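Heat-inducible transcription repressor HrcA (Thermotoga maritima, PDB 1STZ) probably represses the class I heat shock operons grpE-dnaK-dnaJ and groELS, acting as a DNA-binding negative regulator of their transcription. Local coordinates at residues F290-V304 and F321-T333. Sequence-based numbering, arbitrary orientation.
Sequences FSGKYFKGESPIGSV and FEYILNRLSEYFT
Phe321 lays one ring face beneath CB of Phe290, a CH-pi contact in which CB stands 3.8 Å from the ring centroid and only 8° off the ring normal. With CG anti to the backbone N, the ring rises from helix 321-333 to the hairpin, where Gly292 N and Val304 O lie at its edge and Val304 CG1 touches CE1. Cut back to an alanine, this position would probably leave a gap under Phe290 CB and beside Val304 CG1, since the ring face meets the one and its CE1 the other. Gly292 leaves room for the next helical turn: a modelled CB would clash with Leu325 CD1. Leu325 CD2 packs tightly on Val304 CG2, at 3.4 Å. Farther along, Tyr294 CE1 sits 3.5 Å from Phe332 CE1, over one face of the Phe332 ring, with the two planes inclined at 54°; Tyr294 OH hydrogen-bonds Glu138 O on strand 134-138, beyond strand 299-309, and Phe168 meets Phe332 edge-to-face. Strand 290-296 runs nearly along the helix, and its end and the turn after it carry the polar part. There Phe295 N donates to Ser329 OG at 3.0 Å, and Gly297 N, in the type II' turn, gives a nearly straight bond (170°) to Thr333 OG1 at 2.9 Å. The Thr333 hydroxyl also lies near Phe295 O and Ser329 O. Helix 314-334 packs on the hairpin of strands 287-296 and 299-309, with helix 116-131 beside it, and the chemistry implies a division of labour: apolar packing fills the buried interior, while two helix hydroxyls satisfy backbone N-H groups near the hairpin turn.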
ATOM      1  N   PHE A 290      19.457   2.762  14.276  1.00 18.21           N
ATOM      2  CA  PHE A 290      19.932   3.071  12.934  1.00 18.89           C
ATOM      3  C   PHE A 290      19.860   4.569  12.736  1.00 18.28           C
ATOM      4  O   PHE A 290      18.894   5.209  13.112  1.00 19.27           O
ATOM      5  CB  PHE A 290      19.088   2.390  11.863  1.00 19.32           C
ATOM      6  CG  PHE A 290      19.428   0.944  11.657  1.00 21.57           C
ATOM      7  CD1 PHE A 290      18.870  -0.017  12.438  1.00 23.40           C
ATOM      8  CD2 PHE A 290      20.332   0.562  10.686  1.00 24.56           C
ATOM      9  CE1 PHE A 290      19.194  -1.365  12.259  1.00 23.84           C
ATOM     10  CE2 PHE A 290      20.652  -0.781  10.505  1.00 25.56           C
ATOM     11  CZ  PHE A 290      20.066  -1.734  11.287  1.00 24.06           C
ATOM     12  N   SER A 291      20.894   5.131  12.165  1.00 18.22           N
ATOM     13  CA  SER A 291      20.895   6.535  11.867  1.00 18.28           C
ATOM     14  C   SER A 291      21.516   6.799  10.509  1.00 18.25           C
ATOM     15  O   SER A 291      22.292   5.987   9.976  1.00 18.19           O
ATOM     16  CB  SER A 291      21.608   7.302  12.973  1.00 18.86           C
ATOM     17  OG  SER A 291      22.995   6.991  13.014  1.00 19.10           O
ATOM     18  N   GLY A 292      21.149   7.940   9.948  1.00 18.05           N
ATOM     19  CA  GLY A 292      21.616   8.372   8.642  1.00 18.14           C
ATOM     20  C   GLY A 292      21.017   9.740   8.323  1.00 18.28           C
ATOM     21  O   GLY A 292      20.179  10.242   9.063  1.00 18.62           O
ATOM     22  N   LYS A 293      21.433  10.339   7.222  1.00 18.64           N
ATOM     23  CA  LYS A 293      20.899  11.628   6.809  1.00 19.01           C
ATOM     24  C   LYS A 293      20.205  11.515   5.471  1.00 19.04           C
ATOM     25  O   LYS A 293      20.548  10.662   4.667  1.00 19.58           O
ATOM     26  CB  LYS A 293      22.014  12.651   6.710  1.00 18.93           C
ATOM     27  CG  LYS A 293      22.829  12.816   7.971  1.00 21.22           C
ATOM     28  CD  LYS A 293      23.692  14.054   7.890  1.00 24.96           C
ATOM     29  CE  LYS A 293      24.656  14.166   9.045  1.00 27.72           C
ATOM     30  NZ  LYS A 293      25.844  13.318   8.819  1.00 31.57           N
ATOM     31  N   TYR A 294      19.228  12.386   5.246  1.00 18.82           N
ATOM     32  CA  TYR A 294      18.653  12.600   3.929  1.00 18.41           C
ATOM     33  C   TYR A 294      19.181  13.937   3.398  1.00 18.70           C
ATOM     34  O   TYR A 294      19.483  14.845   4.180  1.00 18.71           O
ATOM     35  CB  TYR A 294      17.112  12.514   3.953  1.00 17.73           C
ATOM     36  CG  TYR A 294      16.373  13.598   4.695  1.00 16.73           C
ATOM     37  CD1 TYR A 294      15.713  14.617   4.014  1.00 16.25           C
ATOM     38  CD2 TYR A 294      16.260  13.566   6.066  1.00 16.91           C
ATOM     39  CE1 TYR A 294      15.026  15.611   4.704  1.00 17.15           C
ATOM     40  CE2 TYR A 294      15.578  14.556   6.765  1.00 16.44           C
ATOM     41  CZ  TYR A 294      14.955  15.564   6.090  1.00 16.88           C
ATOM     42  OH  TYR A 294      14.271  16.534   6.811  1.00 17.58           O
ATOM     43  N   PHE A 295      19.316  14.022   2.079  1.00 18.54           N
ATOM     44  CA  PHE A 295      20.064  15.076   1.425  1.00 18.92           C
ATOM     45  C   PHE A 295      19.262  15.777   0.333  1.00 19.75           C
ATOM     46  O   PHE A 295      18.400  15.190  -0.314  1.00 18.21           O
ATOM     47  CB  PHE A 295      21.311  14.496   0.729  1.00 19.34           C
ATOM     48  CG  PHE A 295      22.351  13.933   1.665  1.00 17.48           C
ATOM     49  CD1 PHE A 295      22.199  12.673   2.205  1.00 17.29           C
ATOM     50  CD2 PHE A 295      23.494  14.657   1.966  1.00 15.85           C
ATOM     51  CE1 PHE A 295      23.162  12.145   3.070  1.00 17.45           C
ATOM     52  CE2 PHE A 295      24.464  14.142   2.803  1.00 17.24           C
ATOM     53  CZ  PHE A 295      24.304  12.879   3.359  1.00 17.51           C
ATOM     54  N   LYS A 296      19.616  17.036   0.106  1.00 21.23           N
ATOM     55  CA  LYS A 296      19.287  17.746  -1.120  1.00 22.13           C
ATOM     56  C   LYS A 296      20.560  17.860  -1.937  1.00 22.29           C
ATOM     57  O   LYS A 296      21.338  18.782  -1.761  1.00 22.62           O
ATOM     58  CB  LYS A 296      18.728  19.126  -0.774  1.00 22.60           C
ATOM     59  CG  LYS A 296      18.457  20.021  -1.976  1.00 24.41           C
ATOM     60  CD  LYS A 296      18.325  21.493  -1.571  1.00 27.45           C
ATOM     61  CE  LYS A 296      19.620  22.092  -1.049  1.00 29.51           C
ATOM     62  NZ  LYS A 296      20.698  22.047  -2.082  1.00 31.52           N
ATOM     63  N   GLY A 297      20.787  16.905  -2.828  1.00 23.14           N
ATOM     64  CA  GLY A 297      22.034  16.837  -3.569  1.00 23.48           C
ATOM     65  C   GLY A 297      23.135  16.371  -2.637  1.00 24.15           C
ATOM     66  O   GLY A 297      23.019  15.311  -2.030  1.00 23.58           O
ATOM     67  N   GLU A 298      24.198  17.165  -2.514  1.00 25.14           N
ATOM     68  CA  GLU A 298      25.267  16.886  -1.548  1.00 25.80           C
ATOM     69  C   GLU A 298      24.992  17.458  -0.140  1.00 25.67           C
ATOM     70  O   GLU A 298      25.686  17.111   0.803  1.00 26.05           O
ATOM     71  CB  GLU A 298      26.607  17.432  -2.060  1.00 26.28           C
ATOM     72  CG  GLU A 298      26.977  16.983  -3.474  1.00 28.34           C
ATOM     73  CD  GLU A 298      27.489  15.551  -3.532  1.00 31.36           C
ATOM     74  OE1 GLU A 298      28.360  15.266  -4.383  1.00 33.46           O
ATOM     75  OE2 GLU A 298      27.033  14.704  -2.735  1.00 32.65           O
ATOM     76  N   SER A 299      23.989  18.324  -0.003  1.00 25.43           N
ATOM     77  CA  SER A 299      23.708  18.999   1.279  1.00 25.42           C
ATOM     78  C   SER A 299      22.796  18.200   2.209  1.00 24.24           C
ATOM     79  O   SER A 299      21.669  17.923   1.843  1.00 24.55           O
ATOM     80  CB  SER A 299      23.067  20.371   1.014  1.00 25.19           C
ATOM     81  OG  SER A 299      24.051  21.274   0.550  1.00 26.54           O
ATOM     82  N   PRO A 300      23.240  17.847   3.412  1.00 23.92           N
ATOM     83  CA  PRO A 300      22.352  17.152   4.354  1.00 23.86           C
ATOM     84  C   PRO A 300      21.239  18.086   4.830  1.00 23.32           C
ATOM     85  O   PRO A 300      21.524  19.204   5.225  1.00 23.56           O
ATOM     86  CB  PRO A 300      23.263  16.776   5.532  1.00 23.95           C
ATOM     87  CG  PRO A 300      24.600  17.291   5.239  1.00 23.60           C
ATOM     88  CD  PRO A 300      24.574  18.078   3.976  1.00 24.31           C
ATOM     89  N   ILE A 301      20.001  17.643   4.758  1.00 23.02           N
ATOM     90  CA  ILE A 301      18.870  18.428   5.240  1.00 23.13           C
ATOM     91  C   ILE A 301      18.520  18.096   6.693  1.00 22.94           C
ATOM     92  O   ILE A 301      18.158  18.992   7.465  1.00 22.46           O
ATOM     93  CB  ILE A 301      17.662  18.206   4.352  1.00 23.24           C
ATOM     94  CG1 ILE A 301      17.964  18.598   2.901  1.00 23.68           C
ATOM     95  CG2 ILE A 301      16.463  19.006   4.861  1.00 25.15           C
ATOM     96  CD1 ILE A 301      18.613  19.981   2.754  1.00 25.22           C
ATOM     97  N   GLY A 302      18.617  16.813   7.045  1.00 22.26           N
ATOM     98  CA  GLY A 302      18.350  16.348   8.401  1.00 21.97           C
ATOM     99  C   GLY A 302      18.793  14.908   8.631  1.00 21.36           C
ATOM    100  O   GLY A 302      19.128  14.187   7.696  1.00 20.74           O
ATOM    101  N   SER A 303      18.797  14.506   9.890  1.00 21.08           N
ATOM    102  CA  SER A 303      19.051  13.134  10.287  1.00 21.09           C
ATOM    103  C   SER A 303      17.755  12.355  10.577  1.00 20.81           C
ATOM    104  O   SER A 303      16.723  12.927  10.958  1.00 21.09           O
ATOM    105  CB  SER A 303      19.959  13.132  11.512  1.00 21.77           C
ATOM    106  OG  SER A 303      21.198  13.739  11.173  1.00 22.34           O
ATOM    107  N   VAL A 304      17.828  11.043  10.364  1.00 19.58           N
ATOM    108  CA  VAL A 304      16.770  10.095  10.676  1.00 18.95           C
ATOM    109  C   VAL A 304      17.298   9.060  11.666  1.00 19.01           C
ATOM    110  O   VAL A 304      18.413   8.576  11.517  1.00 18.46           O
ATOM    111  CB  VAL A 304      16.308   9.354   9.414  1.00 18.57           C
ATOM    112  CG1 VAL A 304      15.159   8.404   9.719  1.00 17.25           C
ATOM    113  CG2 VAL A 304      15.904  10.346   8.330  1.00 19.27           C
ATOM    114  N   PHE A 321      15.306   0.891   6.210  1.00 17.77           N
ATOM    115  CA  PHE A 321      15.820   2.200   6.608  1.00 18.37           C
ATOM    116  C   PHE A 321      16.532   2.806   5.445  1.00 18.71           C
ATOM    117  O   PHE A 321      16.250   3.924   5.062  1.00 18.55           O
ATOM    118  CB  PHE A 321      16.749   2.047   7.794  1.00 18.74           C
ATOM    119  CG  PHE A 321      17.210   3.343   8.424  1.00 18.46           C
ATOM    120  CD1 PHE A 321      16.497   3.900   9.462  1.00 18.32           C
ATOM    121  CD2 PHE A 321      18.419   3.925   8.056  1.00 17.45           C
ATOM    122  CE1 PHE A 321      16.942   5.044  10.101  1.00 19.34           C
ATOM    123  CE2 PHE A 321      18.880   5.080   8.688  1.00 18.43           C
ATOM    124  CZ  PHE A 321      18.135   5.650   9.695  1.00 19.49           C
ATOM    125  N   GLU A 322      17.418   2.035   4.838  1.00 19.09           N
ATOM    126  CA  GLU A 322      18.123   2.484   3.663  1.00 19.94           C
ATOM    127  C   GLU A 322      17.194   2.867   2.476  1.00 18.86           C
ATOM    128  O   GLU A 322      17.404   3.896   1.833  1.00 18.25           O
ATOM    129  CB  GLU A 322      19.141   1.433   3.221  1.00 20.82           C
ATOM    130  CG  GLU A 322      19.989   1.931   2.071  1.00 24.67           C
ATOM    131  CD  GLU A 322      21.070   0.964   1.613  1.00 31.04           C
ATOM    132  OE1 GLU A 322      20.817  -0.263   1.534  1.00 35.42           O
ATOM    133  OE2 GLU A 322      22.172   1.458   1.279  1.00 34.56           O
ATOM    134  N   TYR A 323      16.193   2.049   2.172  1.00 18.07           N
ATOM    135  CA  TYR A 323      15.239   2.385   1.098  1.00 18.45           C
ATOM    136  C   TYR A 323      14.559   3.730   1.340  1.00 18.92           C
ATOM    137  O   TYR A 323      14.534   4.569   0.455  1.00 19.76           O
ATOM    138  CB  TYR A 323      14.179   1.294   0.941  1.00 18.12           C
ATOM    139  CG  TYR A 323      13.316   1.411  -0.299  1.00 17.64           C
ATOM    140  CD1 TYR A 323      13.686   0.789  -1.495  1.00 18.61           C
ATOM    141  CD2 TYR A 323      12.124   2.121  -0.281  1.00 17.08           C
ATOM    142  CE1 TYR A 323      12.894   0.882  -2.621  1.00 17.13           C
ATOM    143  CE2 TYR A 323      11.328   2.214  -1.407  1.00 15.94           C
ATOM    144  CZ  TYR A 323      11.717   1.607  -2.566  1.00 16.41           C
ATOM    145  OH  TYR A 323      10.910   1.701  -3.668  1.00 16.67           O
ATOM    146  N   ILE A 324      14.036   3.942   2.546  1.00 20.21           N
ATOM    147  CA  ILE A 324      13.264   5.150   2.853  1.00 20.68           C
ATOM    148  C   ILE A 324      14.150   6.388   2.844  1.00 20.36           C
ATOM    149  O   ILE A 324      13.748   7.428   2.323  1.00 20.20           O
ATOM    150  CB  ILE A 324      12.507   5.027   4.218  1.00 20.51           C
ATOM    151  CG1 ILE A 324      11.170   4.332   4.033  1.00 23.56           C
ATOM    152  CG2 ILE A 324      12.098   6.395   4.768  1.00 20.62           C
ATOM    153  CD1 ILE A 324      11.248   2.943   3.940  1.00 25.88           C
ATOM    154  N   LEU A 325      15.333   6.279   3.440  1.00 19.91           N
ATOM    155  CA  LEU A 325      16.290   7.368   3.409  1.00 20.33           C
ATOM    156  C   LEU A 325      16.612   7.759   1.984  1.00 19.46           C
ATOM    157  O   LEU A 325      16.640   8.934   1.685  1.00 19.28           O
ATOM    158  CB  LEU A 325      17.592   7.027   4.110  1.00 20.78           C
ATOM    159  CG  LEU A 325      17.930   7.622   5.481  1.00 24.11           C
ATOM    160  CD1 LEU A 325      19.402   7.494   5.659  1.00 25.49           C
ATOM    161  CD2 LEU A 325      17.511   9.054   5.643  1.00 26.44           C
ATOM    162  N   ASN A 326      16.906   6.787   1.125  1.00 19.18           N
ATOM    163  CA  ASN A 326      17.156   7.073  -0.294  1.00 19.42           C
ATOM    164  C   ASN A 326      15.944   7.742  -0.980  1.00 19.14           C
ATOM    165  O   ASN A 326      16.119   8.571  -1.857  1.00 17.76           O
ATOM    166  CB  ASN A 326      17.513   5.805  -1.066  1.00 19.88           C
ATOM    167  CG  ASN A 326      18.910   5.288  -0.753  1.00 21.83           C
ATOM    168  OD1 ASN A 326      19.730   5.976  -0.153  1.00 26.12           O
ATOM    169  ND2 ASN A 326      19.183   4.063  -1.172  1.00 22.62           N
ATOM    170  N   ARG A 327      14.734   7.377  -0.566  1.00 19.17           N
ATOM    171  CA  ARG A 327      13.513   7.998  -1.095  1.00 20.12           C
ATOM    172  C   ARG A 327      13.374   9.431  -0.652  1.00 20.02           C
ATOM    173  O   ARG A 327      12.897  10.253  -1.399  1.00 19.49           O
ATOM    174  CB  ARG A 327      12.256   7.267  -0.613  1.00 20.62           C
ATOM    175  CG  ARG A 327      11.767   6.188  -1.514  1.00 22.10           C
ATOM    176  CD  ARG A 327      12.825   5.419  -2.162  1.00 25.09           C
ATOM    177  NE  ARG A 327      12.766   5.491  -3.606  1.00 22.38           N
ATOM    178  CZ  ARG A 327      13.826   5.471  -4.416  1.00 27.91           C
ATOM    179  NH1 ARG A 327      15.065   5.403  -3.932  1.00 26.25           N
ATOM    180  NH2 ARG A 327      13.642   5.499  -5.760  1.00 30.14           N
ATOM    181  N   LEU A 328      13.772   9.721   0.577  1.00 19.70           N
ATOM    182  CA  LEU A 328      13.653  11.062   1.102  1.00 20.02           C
ATOM    183  C   LEU A 328      14.643  11.945   0.389  1.00 20.04           C
ATOM    184  O   LEU A 328      14.307  13.051  -0.001  1.00 18.98           O
ATOM    185  CB  LEU A 328      13.913  11.099   2.618  1.00 20.37           C
ATOM    186  CG  LEU A 328      12.768  10.592   3.489  1.00 21.21           C
ATOM    187  CD1 LEU A 328      13.187  10.612   4.933  1.00 21.53           C
ATOM    188  CD2 LEU A 328      11.528  11.427   3.285  1.00 22.67           C
ATOM    189  N   SER A 329      15.863  11.443   0.205  1.00 20.64           N
ATOM    190  CA  SER A 329      16.871  12.172  -0.559  1.00 21.48           C
ATOM    191  C   SER A 329      16.373  12.458  -1.962  1.00 21.67           C
ATOM    192  O   SER A 329      16.604  13.538  -2.498  1.00 21.67           O
ATOM    193  CB  SER A 329      18.196  11.406  -0.618  1.00 21.52           C
ATOM    194  OG  SER A 329      18.808  11.449   0.652  1.00 22.85           O
ATOM    195  N   GLU A 330      15.663  11.506  -2.551  1.00 22.07           N
ATOM    196  CA  GLU A 330      15.125  11.696  -3.905  1.00 22.50           C
ATOM    197  C   GLU A 330      14.057  12.787  -3.941  1.00 21.85           C
ATOM    198  O   GLU A 330      14.071  13.641  -4.843  1.00 20.46           O
ATOM    199  CB  GLU A 330      14.495  10.429  -4.420  1.00 22.82           C
ATOM    200  CG  GLU A 330      15.202   9.813  -5.594  1.00 27.92           C
ATOM    201  CD  GLU A 330      14.808   8.353  -5.757  1.00 32.77           C
ATOM    202  OE1 GLU A 330      15.725   7.511  -5.861  1.00 35.36           O
ATOM    203  OE2 GLU A 330      13.578   8.064  -5.765  1.00 35.69           O
ATOM    204  N   TYR A 331      13.110  12.728  -2.994  1.00 20.95           N
ATOM    205  CA  TYR A 331      12.102  13.760  -2.891  1.00 20.51           C
ATOM    206  C   TYR A 331      12.767  15.149  -2.703  1.00 20.67           C
ATOM    207  O   TYR A 331      12.487  16.082  -3.439  1.00 19.86           O
ATOM    208  CB  TYR A 331      11.071  13.498  -1.774  1.00 20.62           C
ATOM    209  CG  TYR A 331      10.105  14.669  -1.703  1.00 19.85           C
ATOM    210  CD1 TYR A 331       8.991  14.739  -2.542  1.00 19.94           C
ATOM    211  CD2 TYR A 331      10.372  15.747  -0.886  1.00 19.91           C
ATOM    212  CE1 TYR A 331       8.141  15.849  -2.512  1.00 19.49           C
ATOM    213  CE2 TYR A 331       9.543  16.866  -0.859  1.00 21.22           C
ATOM    214  CZ  TYR A 331       8.430  16.913  -1.672  1.00 21.52           C
ATOM    215  OH  TYR A 331       7.621  18.042  -1.616  1.00 23.79           O
ATOM    216  N   PHE A 332      13.650  15.279  -1.724  1.00 21.34           N
ATOM    217  CA  PHE A 332      14.211  16.596  -1.382  1.00 21.81           C
ATOM    218  C   PHE A 332      15.130  17.147  -2.479  1.00 22.22           C
ATOM    219  O   PHE A 332      15.119  18.360  -2.759  1.00 22.08           O
ATOM    220  CB  PHE A 332      14.845  16.582   0.017  1.00 21.50           C
ATOM    221  CG  PHE A 332      13.830  16.701   1.102  1.00 21.97           C
ATOM    222  CD1 PHE A 332      13.195  15.576   1.619  1.00 20.33           C
ATOM    223  CD2 PHE A 332      13.434  17.953   1.549  1.00 22.59           C
ATOM    224  CE1 PHE A 332      12.214  15.709   2.567  1.00 20.80           C
ATOM    225  CE2 PHE A 332      12.461  18.091   2.519  1.00 22.45           C
ATOM    226  CZ  PHE A 332      11.843  16.971   3.029  1.00 21.68           C
ATOM    227  N   THR A 333      15.845  16.244  -3.147  1.00 23.01           N
ATOM    228  CA  THR A 333      16.757  16.587  -4.229  1.00 23.39           C
ATOM    229  C   THR A 333      16.041  16.956  -5.528  1.00 24.89           C
ATOM    230  O   THR A 333      16.528  17.804  -6.277  1.00 24.37           O
ATOM    231  CB  THR A 333      17.724  15.408  -4.521  1.00 23.10           C
ATOM    232  OG1 THR A 333      18.557  15.160  -3.392  1.00 22.20           O
ATOM    233  CG2 THR A 333      18.731  15.757  -5.628  1.00 23.44           C
TER